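Long-range contact in probable AP endonuclease (African swine fever virus, PDB 6KI3), which probably cleaves DNA on the 5' side of apurinic or apyrimidinic sites during DNA repair, and binds three zinc ions: residues 159-164 against 202-207. Numbering follows the deposited sequence.
Sequences STMEQI and GQWLRS
Trp204 reaches from helix 198-209 to the start of helix 161-174, and its indole meets a polar and two apolar partners. With CG anti to the backbone N (chi1 -168°), the ring swings across to Ser159, whose carbonyl O accepts a hydrogen bond from NE1 of Trp204 at 2.9 Å. The acceptor sits 15° out of the indole plane and the bond is somewhat bent (142°), while the donor lies in the carbonyl plane. Tryptophan suits the place because it offers a broad flat apolar face and one N-H at its edge. Over one face of the six-membered ring comes Met161, its CE 3.6 Å from the ring centroid in a CH-pi contact; bends at chi2 and chi3 fold the flexible thioether to bring the methyl there, with SD farther above the same face, a long Met-aromatic contact. Ile164, branched and apolar and also facing helix 198-209, reaches the ring obliquely, its CD1 3.9 Å from CZ2 of Trp204. One turn later comes Ser207, whose short side chain lets Met161 lie against it, Ser207 CB being 3.8 Å from Met161 CG. Ser207 OG points back toward Trp204 O at a doubtfully short distance. Two neighbouring outer helices of the TIM barrel are thus joined chiefly by apolar packing, while one directional bond satisfies the buried indole N-H and ties the ring to the residue before the N-cap.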
loop_
_atom_site.group_PDB
_atom_site.type_symbol
_atom_site.label_atom_id
_atom_site.label_comp_id
_atom_site.label_asym_id
_atom_site.label_seq_id
_atom_site.Cartn_x
_atom_site.Cartn_y
_atom_site.Cartn_z
ATOM N N SER A 159 11.660 -2.300 9.236
ATOM C CA SER A 159 11.544 -3.469 8.379
ATOM C C SER A 159 11.789 -4.781 9.103
ATOM O O SER A 159 11.356 -5.828 8.607
ATOM C CB SER A 159 12.513 -3.364 7.191
ATOM O OG SER A 159 12.164 -2.273 6.354
ATOM N N THR A 160 12.467 -4.762 10.246
ATOM C CA THR A 160 12.577 -5.933 11.097
ATOM C C THR A 160 11.439 -5.937 12.108
ATOM O O THR A 160 10.929 -4.884 12.501
ATOM C CB THR A 160 13.922 -5.960 11.825
ATOM O OG1 THR A 160 14.117 -4.723 12.521
ATOM C CG2 THR A 160 15.058 -6.167 10.834
ATOM N N MET A 161 11.041 -7.139 12.528
ATOM C CA MET A 161 9.907 -7.253 13.438
ATOM C C MET A 161 10.205 -6.627 14.792
ATOM O O MET A 161 9.277 -6.219 15.500
ATOM C CB MET A 161 9.507 -8.718 13.602
ATOM C CG MET A 161 8.028 -8.911 13.879
ATOM S SD MET A 161 7.013 -8.092 12.635
ATOM C CE MET A 161 7.571 -8.924 11.150
ATOM N N GLU A 162 11.483 -6.538 15.169
ATOM C CA GLU A 162 11.839 -5.881 16.422
ATOM C C GLU A 162 11.496 -4.397 16.376
ATOM O O GLU A 162 10.895 -3.856 17.311
ATOM C CB GLU A 162 13.325 -6.085 16.717
ATOM N N GLN A 163 11.868 -3.721 15.286
ATOM C CA GLN A 163 11.543 -2.305 15.155
ATOM C C GLN A 163 10.053 -2.089 14.921
ATOM O O GLN A 163 9.501 -1.074 15.362
ATOM C CB GLN A 163 12.356 -1.676 14.025
ATOM C CG GLN A 163 13.836 -1.530 14.330
ATOM C CD GLN A 163 14.495 -0.443 13.502
ATOM O OE1 GLN A 163 13.969 -0.030 12.469
ATOM N NE2 GLN A 163 15.649 0.030 13.958
ATOM N N ILE A 164 9.389 -3.021 14.235
ATOM C CA ILE A 164 7.949 -2.898 14.031
ATOM C C ILE A 164 7.203 -3.105 15.345
ATOM O O ILE A 164 6.270 -2.359 15.667
ATOM C CB ILE A 164 7.473 -3.883 12.947
ATOM C CG1 ILE A 164 8.107 -3.541 11.597
ATOM C CG2 ILE A 164 5.955 -3.867 12.839
ATOM C CD1 ILE A 164 7.605 -4.396 10.453
ATOM N N GLY A 202 8.626 -16.867 5.314
ATOM C CA GLY A 202 7.865 -17.539 6.356
ATOM C C GLY A 202 8.353 -17.202 7.751
ATOM O O GLY A 202 7.553 -17.035 8.675
ATOM N N GLN A 203 9.672 -17.100 7.926
ATOM C CA GLN A 203 10.212 -16.720 9.228
ATOM C C GLN A 203 9.826 -15.291 9.586
ATOM O O GLN A 203 9.447 -15.012 10.730
ATOM C CB GLN A 203 11.731 -16.885 9.234
ATOM N N TRP A 204 9.907 -14.375 8.618
ATOM C CA TRP A 204 9.528 -12.988 8.872
ATOM C C TRP A 204 8.030 -12.862 9.122
ATOM O O TRP A 204 7.606 -12.130 10.025
ATOM C CB TRP A 204 9.955 -12.112 7.693
ATOM C CG TRP A 204 9.884 -10.637 7.959
ATOM C CD1 TRP A 204 10.876 -9.850 8.467
ATOM C CD2 TRP A 204 8.768 -9.771 7.720
ATOM N NE1 TRP A 204 10.446 -8.549 8.563
ATOM C CE2 TRP A 204 9.155 -8.474 8.110
ATOM C CE3 TRP A 204 7.479 -9.968 7.215
ATOM C CZ2 TRP A 204 8.300 -7.378 8.013
ATOM C CZ3 TRP A 204 6.631 -8.878 7.119
ATOM C CH2 TRP A 204 7.045 -7.600 7.517
ATOM N N LEU A 205 7.214 -13.573 8.339
ATOM C CA LEU A 205 5.767 -13.478 8.500
ATOM C C LEU A 205 5.286 -14.189 9.758
ATOM O O LEU A 205 4.256 -13.808 10.325
ATOM C CB LEU A 205 5.064 -14.042 7.264
ATOM C CG LEU A 205 5.111 -13.150 6.022
ATOM C CD1 LEU A 205 4.532 -13.864 4.812
ATOM C CD2 LEU A 205 4.374 -11.844 6.280
ATOM N N ARG A 206 6.008 -15.218 10.209
ATOM C CA ARG A 206 5.655 -15.860 11.472
ATOM C C ARG A 206 5.922 -14.930 12.648
ATOM O O ARG A 206 5.116 -14.854 13.583
ATOM C CB ARG A 206 6.427 -17.169 11.635
ATOM N N SER A 207 7.049 -14.213 12.618
ATOM C CA SER A 207 7.320 -13.220 13.650
ATOM C C SER A 207 6.294 -12.095 13.620
ATOM O O SER A 207 6.048 -11.450 14.646
ATOM C CB SER A 207 8.731 -12.658 13.480
ATOM O OG SER A 207 8.879 -12.032 12.218
#